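Local structure of glyceraldehyde-3-phosphate dehydrogenase (Sulfolobus solfataricus, 1B7G) at residues V81-P86 with P95-L100; V89-K94 with G108-E113; T243-L248 with I327-L332; L268-N273 with G333-Y338. The protein catalyses the oxidative phosphorylation of D-glyceraldehyde 3-phosphate to 1,3-bisphosphoglycerate, using NADP in preference to NAD as cofactor. The protein carries 1 engineered substitution. One frame throughout, in Å; residues are numbered along the deposited sequence.

Contact 1: V81-P86 with P95-L100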
loop_
_atom_site.group_PDB
_atom_site.type_symbol
_atom_site.label_atom_id
_atom_site.label_comp_id
_atom_site.label_asym_id
_atom_site.label_seq_id
_atom_site.Cartn_x
_atom_site.Cartn_y
_atom_site.Cartn_z
ATOM N N VAL A 81 24.077 4.649 -16.427
ATOM C CA VAL A 81 22.630 4.618 -16.576
ATOM C C VAL A 81 22.032 3.327 -15.966
ATOM O O VAL A 81 22.637 2.269 -16.197
ATOM C CB VAL A 81 22.232 4.630 -18.060
ATOM C CG1 VAL A 81 20.710 4.692 -18.206
ATOM C CG2 VAL A 81 22.882 5.790 -18.817
ATOM N N VAL A 82 20.981 3.448 -15.188
ATOM C CA VAL A 82 20.186 2.324 -14.707
ATOM C C VAL A 82 18.992 2.163 -15.686
ATOM O O VAL A 82 18.077 2.985 -15.745
ATOM C CB VAL A 82 19.614 2.398 -13.301
ATOM C CG1 VAL A 82 18.868 1.090 -12.954
ATOM C CG2 VAL A 82 20.710 2.585 -12.248
ATOM N N ASP A 83 19.087 1.145 -16.531
ATOM C CA ASP A 83 18.044 0.919 -17.535
ATOM C C ASP A 83 16.955 0.039 -16.925
ATOM O O ASP A 83 17.243 -1.098 -16.546
ATOM C CB ASP A 83 18.632 0.291 -18.794
ATOM C CG ASP A 83 17.623 0.084 -19.907
ATOM O OD1 ASP A 83 16.524 -0.466 -19.681
ATOM O OD2 ASP A 83 17.947 0.446 -21.058
ATOM N N THR A 84 15.767 0.603 -16.833
ATOM C CA THR A 84 14.610 -0.087 -16.263
ATOM C C THR A 84 13.436 -0.019 -17.225
ATOM O O THR A 84 12.277 0.098 -16.826
ATOM C CB THR A 84 14.197 0.473 -14.901
ATOM O OG1 THR A 84 13.859 1.857 -15.001
ATOM C CG2 THR A 84 15.285 0.322 -13.857
ATOM N N THR A 85 13.732 -0.076 -18.509
ATOM C CA THR A 85 12.773 -0.055 -19.577
ATOM C C THR A 85 12.098 -1.445 -19.703
ATOM O O THR A 85 12.656 -2.429 -19.253
ATOM C CB THR A 85 13.464 0.261 -20.920
ATOM O OG1 THR A 85 14.452 -0.744 -21.226
ATOM C CG2 THR A 85 14.134 1.622 -20.847
ATOM N N PRO A 86 11.061 -1.530 -20.492
ATOM C CA PRO A 86 10.330 -2.784 -20.662
ATOM C C PRO A 86 11.175 -3.894 -21.213
ATOM O O PRO A 86 12.235 -3.653 -21.826
ATOM C CB PRO A 86 9.112 -2.373 -21.474
ATOM C CG PRO A 86 8.999 -0.883 -21.368
ATOM C CD PRO A 86 10.411 -0.376 -21.188
ATOM N N PRO A 95 23.170 -0.187 -27.858
ATOM C CA PRO A 95 24.038 0.498 -28.809
ATOM C C PRO A 95 24.170 1.990 -28.528
ATOM O O PRO A 95 25.261 2.559 -28.703
ATOM C CB PRO A 95 23.404 0.236 -30.162
ATOM C CG PRO A 95 22.008 -0.204 -29.893
ATOM C CD PRO A 95 22.025 -0.862 -28.539
ATOM N N ILE A 96 23.125 2.664 -28.070
ATOM C CA ILE A 96 23.211 4.088 -27.714
ATOM C C ILE A 96 24.132 4.336 -26.541
ATOM O O ILE A 96 25.061 5.164 -26.594
ATOM C CB ILE A 96 21.795 4.642 -27.488
ATOM C CG1 ILE A 96 21.017 4.534 -28.806
ATOM C CG2 ILE A 96 21.821 6.081 -27.011
ATOM C CD1 ILE A 96 19.525 4.567 -28.698
ATOM N N TYR A 97 24.032 3.546 -25.462
ATOM C CA TYR A 97 24.977 3.695 -24.352
ATOM C C TYR A 97 26.419 3.439 -24.808
ATOM O O TYR A 97 27.376 4.032 -24.303
ATOM C CB TYR A 97 24.642 2.786 -23.185
ATOM C CG TYR A 97 23.221 2.793 -22.679
ATOM C CD1 TYR A 97 22.469 3.950 -22.584
ATOM C CD2 TYR A 97 22.639 1.595 -22.260
ATOM C CE1 TYR A 97 21.173 3.941 -22.098
ATOM C CE2 TYR A 97 21.346 1.575 -21.756
ATOM C CZ TYR A 97 20.612 2.737 -21.682
ATOM O OH TYR A 97 19.318 2.719 -21.228
ATOM N N LEU A 98 26.623 2.499 -25.734
ATOM C CA LEU A 98 27.974 2.210 -26.196
ATOM C C LEU A 98 28.575 3.377 -26.990
ATOM O O LEU A 98 29.771 3.689 -26.853
ATOM C CB LEU A 98 27.993 0.983 -27.114
ATOM C CG LEU A 98 28.072 -0.368 -26.408
ATOM C CD1 LEU A 98 27.659 -1.474 -27.372
ATOM C CD2 LEU A 98 29.455 -0.577 -25.831
ATOM N N GLN A 99 27.758 3.932 -27.869
ATOM C CA GLN A 99 28.216 5.027 -28.737
ATOM C C GLN A 99 28.415 6.305 -27.931
ATOM O O GLN A 99 29.320 7.099 -28.190
ATOM C CB GLN A 99 27.247 5.263 -29.895
ATOM C CG GLN A 99 25.973 5.979 -29.491
ATOM C CD GLN A 99 25.284 6.674 -30.647
ATOM O OE1 GLN A 99 24.470 6.067 -31.353
ATOM N NE2 GLN A 99 25.604 7.953 -30.839
ATOM N N LEU A 100 27.618 6.456 -26.877
ATOM C CA LEU A 100 27.732 7.590 -25.976
ATOM C C LEU A 100 28.653 7.259 -24.814
ATOM O O LEU A 100 28.808 8.039 -23.881
ATOM C CB LEU A 100 26.374 8.090 -25.518
ATOM C CG LEU A 100 25.414 8.547 -26.625
ATOM C CD1 LEU A 100 24.050 8.877 -26.053
ATOM C CD2 LEU A 100 26.017 9.763 -27.332
#
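Y97 reaches from helix 89-99 to the strand residues V81 and D83, and these three buried side chains make the tight part of the contact. Y97 OH donates a hydrogen bond to D83 OD2 at 2.7 Å. OD2 lies at the edge of the ring, near its plane. The hydroxyl meets OD2 on the anti side of the carboxylate, 33° out of its plane. Carboxylate and ring stand nearly perpendicular, 80° apart. V81 packs beside this bond. Its CG1 is 4.0 Å from Y97 CZ, and its CG2 is 4.1 Å from Y97 CE1. Strand and helix belong to a beta-alpha-beta unit of the Rossmann-type coenzyme domain, in which helix 89-99 follows strand 80-83 and leads to strand 103-106. The same Y97 hydroxyl is hydrogen-bonded to N7 on the neighbouring strand 2-7. Past the strand end the packing is looser. T85 is partly exposed and stays clear of the helix segment. It turns back on D83 instead: T85 N donates to D83 OD1 at 3.1 Å in an Asx turn, and T85 OG1 donates to the syn lone pair of D83 OD1 at 2.6 Å. On the helix, P95, L98 and Q99 are exposed.

Contact 2: V89-K94 with G108-E113. With SO4 (sulfate ion), chain H.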
loop_
_atom_site.group_PDB
_atom_site.type_symbol
_atom_site.label_atom_id
_atom_site.label_comp_id
_atom_site.label_asym_id
_atom_site.label_seq_id
_atom_site.Cartn_x
_atom_site.Cartn_y
_atom_site.Cartn_z
ATOM N N VAL A 89 13.468 -3.526 -24.451
ATOM C CA VAL A 89 13.841 -2.130 -24.760
ATOM C C VAL A 89 15.268 -1.873 -24.363
ATOM O O VAL A 89 16.012 -1.101 -24.982
ATOM C CB VAL A 89 12.816 -1.181 -24.139
ATOM C CG1 VAL A 89 13.156 0.283 -24.373
ATOM C CG2 VAL A 89 11.412 -1.486 -24.705
ATOM N N GLY A 90 15.800 -2.600 -23.378
ATOM C CA GLY A 90 17.176 -2.400 -22.941
ATOM C C GLY A 90 18.161 -2.659 -24.067
ATOM O O GLY A 90 19.128 -1.928 -24.228
ATOM N N ALA A 91 17.907 -3.690 -24.838
ATOM C CA ALA A 91 18.686 -4.082 -25.988
ATOM C C ALA A 91 18.628 -3.022 -27.088
ATOM O O ALA A 91 19.539 -2.918 -27.899
ATOM C CB ALA A 91 18.130 -5.407 -26.541
ATOM N N GLN A 92 17.537 -2.280 -27.139
ATOM C CA GLN A 92 17.399 -1.184 -28.091
ATOM C C GLN A 92 18.261 -0.015 -27.640
ATOM O O GLN A 92 18.858 0.626 -28.490
ATOM C CB GLN A 92 15.940 -0.771 -28.219
ATOM C CG GLN A 92 15.074 -1.885 -28.829
ATOM C CD GLN A 92 13.629 -1.451 -28.964
ATOM O OE1 GLN A 92 13.315 -0.258 -28.991
ATOM N NE2 GLN A 92 12.725 -2.421 -29.057
ATOM N N TYR A 93 18.411 0.205 -26.323
ATOM C CA TYR A 93 19.287 1.261 -25.848
ATOM C C TYR A 93 20.747 0.830 -25.744
ATOM O O TYR A 93 21.637 1.691 -25.783
ATOM C CB TYR A 93 18.825 1.848 -24.518
ATOM C CG TYR A 93 17.727 2.867 -24.678
ATOM C CD1 TYR A 93 18.043 4.187 -25.012
ATOM C CD2 TYR A 93 16.401 2.531 -24.487
ATOM C CE1 TYR A 93 17.044 5.129 -25.175
ATOM C CE2 TYR A 93 15.396 3.463 -24.648
ATOM C CZ TYR A 93 15.732 4.764 -24.990
ATOM O OH TYR A 93 14.735 5.691 -25.126
ATOM N N LYS A 94 21.048 -0.477 -25.717
ATOM C CA LYS A 94 22.448 -0.889 -25.596
ATOM C C LYS A 94 23.403 -0.215 -26.565
ATOM O O LYS A 94 24.423 0.364 -26.158
ATOM C CB LYS A 94 22.544 -2.414 -25.551
ATOM C CG LYS A 94 23.961 -2.962 -25.530
ATOM C CD LYS A 94 24.722 -2.496 -24.306
ATOM C CE LYS A 94 26.170 -2.976 -24.350
ATOM N NZ LYS A 94 26.299 -4.430 -24.555
ATOM N N GLY A 108 16.493 -7.912 -15.398
ATOM C CA GLY A 108 16.436 -9.311 -15.718
ATOM C C GLY A 108 15.662 -9.828 -16.892
ATOM O O GLY A 108 15.815 -10.987 -17.309
ATOM N N GLY A 109 14.793 -9.028 -17.482
ATOM C CA GLY A 109 13.936 -9.338 -18.594
ATOM C C GLY A 109 14.698 -9.292 -19.916
ATOM O O GLY A 109 14.210 -9.745 -20.946
ATOM N N GLU A 110 15.889 -8.708 -19.878
ATOM C CA GLU A 110 16.762 -8.645 -21.037
ATOM C C GLU A 110 17.512 -9.964 -21.221
ATOM O O GLU A 110 17.636 -10.716 -20.255
ATOM C CB GLU A 110 17.803 -7.523 -20.831
ATOM C CG GLU A 110 17.129 -6.146 -20.835
ATOM C CD GLU A 110 16.420 -5.796 -22.121
ATOM O OE1 GLU A 110 16.913 -6.120 -23.224
ATOM O OE2 GLU A 110 15.359 -5.137 -22.066
ATOM N N LYS A 111 17.986 -10.198 -22.430
ATOM C CA LYS A 111 18.817 -11.368 -22.687
ATOM C C LYS A 111 20.176 -11.212 -22.017
ATOM O O LYS A 111 20.696 -10.087 -21.951
ATOM C CB LYS A 111 19.017 -11.577 -24.197
ATOM C CG LYS A 111 17.762 -11.909 -24.967
ATOM C CD LYS A 111 18.014 -12.118 -26.448
ATOM C CE LYS A 111 16.833 -11.628 -27.279
ATOM N NZ LYS A 111 17.084 -11.911 -28.730
ATOM N N ALA A 112 20.824 -12.303 -21.589
ATOM C CA ALA A 112 22.118 -12.191 -20.927
ATOM C C ALA A 112 23.164 -11.501 -21.788
ATOM O O ALA A 112 23.984 -10.712 -21.264
ATOM C CB ALA A 112 22.644 -13.559 -20.481
ATOM N N GLU A 113 23.070 -11.670 -23.117
ATOM C CA GLU A 113 24.016 -11.006 -24.003
ATOM C C GLU A 113 23.955 -9.492 -24.005
ATOM O O GLU A 113 24.856 -8.864 -24.587
ATOM C CB GLU A 113 23.811 -11.527 -25.448
ATOM C CG GLU A 113 22.775 -10.680 -26.193
ATOM C CD GLU A 113 22.266 -11.297 -27.469
ATOM O OE1 GLU A 113 22.739 -12.395 -27.831
ATOM O OE2 GLU A 113 21.369 -10.701 -28.106
HETATM S S SO4 H . 19.221 -15.510 -22.701
HETATM O O1 SO4 H . 20.386 -15.925 -23.585
HETATM O O2 SO4 H . 18.239 -14.757 -23.545
HETATM O O3 SO4 H . 19.690 -14.691 -21.559
HETATM O O4 SO4 H . 18.583 -16.784 -22.207
#
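E110 belongs to the loop after strand 103-106 of the Rossmann-type domain, and it meets G90 and A91 near the N-terminal end of helix 89-99. Its neighbour in the loop, G109, probably binds NAD, as in related enzymes. The buried carboxylate of E110 takes two backbone N-H groups of the helix segment. G90 N donates to E110 OE2 at 2.9 Å and comes from above the carboxylate plane, 56° out of it. A91 N donates to E110 OE1 at 3.1 Å; this bond is weak, with an angle of 130°. G88 N adds another weak bond to OE2. A negative group at a helix N-terminus would probably interact favourably with the helix dipole. G90 has no side chain, and E110 OE2 comes within 3.4 Å of G90 CA. A bend at chi2 (-61°) turns the carboxylate onto the helix start. Further along the loop, A112 N binds O3 of a sulfate ion, probably from the crystallisation liquor, at 2.6 Å, and K195 NZ is hydrogen-bonded to the same ion. E110 O accepts from R135 on strand 133-136. K94 NZ bonds V114 O and makes a cation-pi contact with Y133 at the start of that strand.

Contact 3: T243-L248 with I327-L332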
loop_
_atom_site.group_PDB
_atom_site.type_symbol
_atom_site.label_atom_id
_atom_site.label_comp_id
_atom_site.label_asym_id
_atom_site.label_seq_id
_atom_site.Cartn_x
_atom_site.Cartn_y
_atom_site.Cartn_z
ATOM N N THR A 243 20.880 -12.907 7.696
ATOM C CA THR A 243 21.387 -12.446 6.394
ATOM C C THR A 243 20.517 -11.326 5.885
ATOM O O THR A 243 19.323 -11.544 5.517
ATOM C CB THR A 243 21.378 -13.597 5.360
ATOM O OG1 THR A 243 22.063 -14.739 5.854
ATOM C CG2 THR A 243 21.932 -13.195 4.014
ATOM N N PRO A 244 21.017 -10.112 5.802
ATOM C CA PRO A 244 20.296 -9.048 5.146
ATOM C C PRO A 244 19.855 -9.416 3.730
ATOM O O PRO A 244 20.634 -9.789 2.904
ATOM C CB PRO A 244 21.267 -7.880 5.133
ATOM C CG PRO A 244 22.204 -8.162 6.262
ATOM C CD PRO A 244 22.350 -9.672 6.263
ATOM N N ARG A 245 18.577 -9.056 3.466
ATOM C CA ARG A 245 17.959 -9.284 2.182
ATOM C C ARG A 245 17.111 -10.581 2.167
ATOM O O ARG A 245 16.423 -10.874 1.222
ATOM C CB ARG A 245 18.869 -9.127 0.987
ATOM C CG ARG A 245 19.261 -7.670 0.776
ATOM C CD ARG A 245 20.108 -7.431 -0.466
ATOM N NE ARG A 245 20.890 -6.187 -0.217
ATOM C CZ ARG A 245 21.690 -5.653 -1.120
ATOM N NH1 ARG A 245 21.789 -6.175 -2.331
ATOM N NH2 ARG A 245 22.384 -4.558 -0.798
ATOM N N ILE A 246 17.129 -11.207 3.323
ATOM C CA ILE A 246 16.335 -12.395 3.615
ATOM C C ILE A 246 15.671 -12.150 4.961
ATOM O O ILE A 246 16.354 -11.775 5.930
ATOM C CB ILE A 246 17.136 -13.692 3.681
ATOM C CG1 ILE A 246 17.703 -14.088 2.312
ATOM C CG2 ILE A 246 16.265 -14.849 4.215
ATOM C CD1 ILE A 246 18.676 -15.279 2.360
ATOM N N VAL A 247 14.362 -12.303 5.053
ATOM C CA VAL A 247 13.707 -12.199 6.365
ATOM C C VAL A 247 12.940 -13.515 6.630
ATOM O O VAL A 247 12.609 -14.232 5.687
ATOM C CB VAL A 247 12.762 -11.015 6.514
ATOM C CG1 VAL A 247 13.532 -9.695 6.577
ATOM C CG2 VAL A 247 11.708 -10.946 5.411
ATOM N N LEU A 248 12.613 -13.773 7.870
ATOM C CA LEU A 248 11.879 -14.976 8.244
ATOM C C LEU A 248 10.470 -14.521 8.668
ATOM O O LEU A 248 10.319 -13.401 9.178
ATOM C CB LEU A 248 12.542 -15.762 9.368
ATOM C CG LEU A 248 13.849 -16.483 9.006
ATOM C CD1 LEU A 248 14.442 -17.192 10.206
ATOM C CD2 LEU A 248 13.637 -17.505 7.879
ATOM N N ILE A 327 26.122 0.095 2.879
ATOM C CA ILE A 327 25.509 1.407 2.651
ATOM C C ILE A 327 24.124 1.248 2.022
ATOM O O ILE A 327 23.166 1.902 2.408
ATOM C CB ILE A 327 26.410 2.307 1.808
ATOM C CG1 ILE A 327 27.650 2.680 2.692
ATOM C CG2 ILE A 327 25.728 3.551 1.335
ATOM C CD1 ILE A 327 28.852 3.091 1.875
ATOM N N THR A 328 24.054 0.374 1.025
ATOM C CA THR A 328 22.764 0.079 0.382
ATOM C C THR A 328 21.786 -0.379 1.453
ATOM O O THR A 328 20.744 0.244 1.590
ATOM C CB THR A 328 22.935 -0.984 -0.674
ATOM O OG1 THR A 328 23.847 -0.470 -1.664
ATOM C CG2 THR A 328 21.590 -1.325 -1.357
ATOM N N ASN A 329 22.169 -1.355 2.268
ATOM C CA ASN A 329 21.334 -1.874 3.314
ATOM C C ASN A 329 20.874 -0.860 4.343
ATOM O O ASN A 329 19.667 -0.784 4.648
ATOM C CB ASN A 329 21.973 -3.086 4.000
ATOM C CG ASN A 329 21.952 -4.291 3.038
ATOM O OD1 ASN A 329 21.315 -4.276 1.994
ATOM N ND2 ASN A 329 22.734 -5.288 3.382
ATOM N N GLU A 330 21.824 -0.103 4.898
ATOM C CA GLU A 330 21.473 0.856 5.936
ATOM C C GLU A 330 20.590 1.953 5.380
ATOM O O GLU A 330 19.607 2.339 5.974
ATOM C CB GLU A 330 22.766 1.484 6.535
ATOM C CG GLU A 330 22.501 2.245 7.820
ATOM C CD GLU A 330 21.941 3.632 7.728
ATOM O OE1 GLU A 330 22.094 4.333 6.695
ATOM O OE2 GLU A 330 21.316 4.075 8.733
ATOM N N SER A 331 20.990 2.522 4.227
ATOM C CA SER A 331 20.250 3.638 3.696
ATOM C C SER A 331 18.831 3.250 3.250
ATOM O O SER A 331 17.990 4.159 3.115
ATOM C CB SER A 331 20.971 4.278 2.513
ATOM O OG SER A 331 21.129 3.371 1.430
ATOM N N LEU A 332 18.633 1.992 2.818
ATOM C CA LEU A 332 17.292 1.682 2.252
ATOM C C LEU A 332 16.424 0.978 3.266
ATOM O O LEU A 332 15.334 0.498 2.906
ATOM C CB LEU A 332 17.462 0.818 1.002
ATOM C CG LEU A 332 18.199 1.489 -0.170
ATOM C CD1 LEU A 332 18.188 0.556 -1.374
ATOM C CD2 LEU A 332 17.531 2.805 -0.555
#
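R245 and N329 meet side-on through two hydrogen bonds to a single oxygen. R245 NE donates to N329 OD1 at 3.0 Å, in the carbonyl plane and on a lone pair. R245 NH2 donates to the same N329 OD1, also at 3.0 Å, but from above the carbonyl plane, 44° out of it. The oxygen lies in the guanidinium plane, at its edge. The amide is turned 79° from that plane. The amide nitrogen points to the turn: N329 ND2 is 3.5 Å from P244 CB. T328 fills in beside the arginine, with its CG2 3.4 Å from R245 NH2. The arginine gets there with CG beside its backbone N (chi1 -70°) and a chain extended from CG to NE.

Two acids outside the segments also bond R245 directly. R245 NH2 forms a salt bridge with D310, and R245 NH1 forms one with E307, both on helix 304-315. With N329 they engage NE, NH1 and NH2, which should limit rotation of the guanidinium. T328 OG1 is hydrogen-bonded to D310 as well, so this acid ties both segments together. T243 to I246 form a type II beta turn, closed by I246 N to T243 O at 3.1 Å. P244 and R245 are its two central residues.

The turn leads into strand 246-249, an edge strand, within this chain, of the mixed sheet in the C-terminal catalytic domain. Helix 321-331 comes late in the chain and touches Q23 and P24 of the Rossmann-type domain. This return of the last helix to the coenzyme domain is typical of the glyceraldehyde-3-phosphate dehydrogenase fold.

Contact 4: L268-N273 with G333-Y338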
loop_
_atom_site.group_PDB
_atom_site.type_symbol
_atom_site.label_atom_id
_atom_site.label_comp_id
_atom_site.label_asym_id
_atom_site.label_seq_id
_atom_site.Cartn_x
_atom_site.Cartn_y
_atom_site.Cartn_z
ATOM N N LEU A 268 4.136 -1.034 9.340
ATOM C CA LEU A 268 5.514 -0.741 9.698
ATOM C C LEU A 268 5.948 0.558 9.020
ATOM O O LEU A 268 7.058 1.072 9.266
ATOM C CB LEU A 268 6.490 -1.878 9.310
ATOM C CG LEU A 268 6.496 -3.105 10.222
ATOM C CD1 LEU A 268 7.406 -4.189 9.618
ATOM C CD2 LEU A 268 6.984 -2.799 11.629
ATOM N N LYS A 269 5.095 1.094 8.145
ATOM C CA LYS A 269 5.301 2.334 7.436
ATOM C C LYS A 269 6.501 2.271 6.509
ATOM O O LYS A 269 7.251 3.228 6.319
ATOM C CB LYS A 269 5.383 3.508 8.441
ATOM C CG LYS A 269 4.305 3.597 9.511
ATOM C CD LYS A 269 2.878 3.586 8.994
ATOM C CE LYS A 269 1.853 3.607 10.136
ATOM N NZ LYS A 269 1.607 4.982 10.686
ATOM N N ARG A 270 6.698 1.115 5.827
ATOM C CA ARG A 270 7.780 0.986 4.860
ATOM C C ARG A 270 7.375 1.775 3.617
ATOM O O ARG A 270 6.169 1.779 3.297
ATOM C CB ARG A 270 8.056 -0.496 4.530
ATOM C CG ARG A 270 8.320 -1.276 5.830
ATOM C CD ARG A 270 8.944 -2.646 5.573
ATOM N NE ARG A 270 10.379 -2.544 5.235
ATOM C CZ ARG A 270 11.112 -3.507 4.699
ATOM N NH1 ARG A 270 10.590 -4.720 4.393
ATOM N NH2 ARG A 270 12.406 -3.309 4.487
ATOM N N ASP A 271 8.337 2.357 2.927
ATOM C CA ASP A 271 8.069 3.197 1.768
ATOM C C ASP A 271 7.342 2.448 0.674
ATOM O O ASP A 271 7.846 1.421 0.191
ATOM C CB ASP A 271 9.393 3.759 1.226
ATOM C CG ASP A 271 9.166 4.865 0.216
ATOM O OD1 ASP A 271 8.993 4.601 -0.989
ATOM O OD2 ASP A 271 9.166 6.041 0.650
ATOM N N ARG A 272 6.161 2.894 0.256
ATOM C CA ARG A 272 5.380 2.223 -0.772
ATOM C C ARG A 272 4.937 0.830 -0.345
ATOM O O ARG A 272 4.477 0.036 -1.177
ATOM C CB ARG A 272 6.074 2.103 -2.133
ATOM C CG ARG A 272 6.648 3.343 -2.764
ATOM C CD ARG A 272 6.822 3.261 -4.255
ATOM N NE ARG A 272 7.051 4.534 -4.917
ATOM C CZ ARG A 272 8.171 5.250 -4.885
ATOM N NH1 ARG A 272 9.205 4.819 -4.183
ATOM N NH2 ARG A 272 8.280 6.387 -5.583
ATOM N N ASN A 273 4.958 0.457 0.913
ATOM C CA ASN A 273 4.684 -0.859 1.410
ATOM C C ASN A 273 5.686 -1.869 0.813
ATOM O O ASN A 273 5.366 -3.057 0.874
ATOM C CB ASN A 273 3.267 -1.398 1.139
ATOM C CG ASN A 273 2.190 -0.397 0.904
ATOM O OD1 ASN A 273 1.417 -0.497 -0.063
ATOM N ND2 ASN A 273 2.171 0.677 1.701
ATOM N N GLY A 333 16.962 0.813 4.461
ATOM C CA GLY A 333 16.276 0.168 5.562
ATOM C C GLY A 333 16.025 -1.316 5.311
ATOM O O GLY A 333 14.951 -1.809 5.662
ATOM N N ILE A 334 17.017 -2.017 4.780
ATOM C CA ILE A 334 16.895 -3.440 4.474
ATOM C C ILE A 334 16.967 -4.232 5.770
ATOM O O ILE A 334 17.691 -3.870 6.695
ATOM C CB ILE A 334 17.977 -3.885 3.483
ATOM C CG1 ILE A 334 17.892 -3.163 2.140
ATOM C CG2 ILE A 334 17.971 -5.394 3.251
ATOM C CD1 ILE A 334 16.511 -3.120 1.502
ATOM N N LEU A 335 16.157 -5.273 5.904
ATOM C CA LEU A 335 16.121 -6.044 7.136
ATOM C C LEU A 335 16.776 -7.400 7.081
ATOM O O LEU A 335 17.008 -7.959 6.031
ATOM C CB LEU A 335 14.614 -6.249 7.481
ATOM C CG LEU A 335 13.794 -4.972 7.645
ATOM C CD1 LEU A 335 12.293 -5.316 7.766
ATOM C CD2 LEU A 335 14.262 -4.187 8.872
ATOM N N LYS A 336 16.925 -8.029 8.240
ATOM C CA LYS A 336 17.340 -9.431 8.335
ATOM C C LYS A 336 16.557 -9.981 9.539
ATOM O O LYS A 336 15.867 -9.191 10.178
ATOM C CB LYS A 336 18.852 -9.618 8.555
ATOM C CG LYS A 336 19.250 -9.069 9.947
ATOM C CD LYS A 336 20.738 -9.333 10.218
ATOM C CE LYS A 336 21.040 -8.587 11.561
ATOM N NZ LYS A 336 22.460 -8.891 11.933
ATOM N N GLY A 337 16.650 -11.257 9.840
ATOM C CA GLY A 337 15.990 -11.854 10.985
ATOM C C GLY A 337 14.487 -12.008 10.709
ATOM O O GLY A 337 14.069 -12.050 9.548
ATOM N N TYR A 338 13.686 -12.037 11.754
ATOM C CA TYR A 338 12.243 -12.141 11.636
ATOM C C TYR A 338 11.600 -10.824 11.264
ATOM O O TYR A 338 11.869 -9.766 11.853
ATOM C CB TYR A 338 11.600 -12.729 12.904
ATOM C CG TYR A 338 11.738 -14.237 12.991
ATOM C CD1 TYR A 338 10.805 -15.083 12.375
ATOM C CD2 TYR A 338 12.795 -14.819 13.696
ATOM C CE1 TYR A 338 10.943 -16.463 12.460
ATOM C CE2 TYR A 338 12.940 -16.187 13.765
ATOM C CZ TYR A 338 12.007 -17.003 13.147
ATOM O OH TYR A 338 12.157 -18.356 13.224
#
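R270 meets G333 and L335 between two loops, each of which leaves a helix through a Schellman motif. K269 ends helix 258-267 in this way, and G333 ends helix 321-331. Both have positive phi.

CB of R270 is directed at segment 333-338. CG lies anti to the carbonyl carbon (chi1 -55°), and CB, CG and CD carry the chain toward the other loop. The side chain also packs on I275 and P276 of its own loop. The chain then bends at chi3 (76°), which brings the guanidinium against L335. NE leads into this group. CZ is 3.8 Å from L335 CD1, and NH1 is also 3.8 Å from L335 CD1. This methyl sits over the centre of one guanidinium face, 3.7 Å above the plane. NH2 lies 3.8 Å from L335 CG. The main partner of NH2 is E277, which takes it in a salt bridge. E277 OE2 also accepts from L335 N, so one carboxylate oxygen serves both loops.

The second subunit adjoins segment 268-273. K269 pairs with D18 and D271 of that chain, and R272 with D267 of that chain. The contact thus lies beside a subunit interface rich in salt bridges.

At the guanidinium edge, the weak hydrogen bond from R270 NH2 to G333 O spans 3.2 Å, with an N-H...O angle of 134°.

Overall arrangement
Contacts 1 and 2 lie in the coenzyme domain and share helix 89-99. Contact 1 is buried, contact 2 partly buried. Their centres are about 9 Å apart, and T85 of contact 1 packs against G90 of contact 2. Contacts 3 and 4 lie on the opposite side of the chain's centre, also with centres about 9 Å apart. Segment 333-338 continues segment 327-332, and L248 N probably bonds G337 O. Contact 3 is partly buried; contact 4 is at the surface. Contacts 1 and 2 use a carboxylate as acceptor, for a phenol or for backbone amides. Contacts 3 and 4 use an arginine: R245 has two acidic partners outside its segments, and R270 has E277.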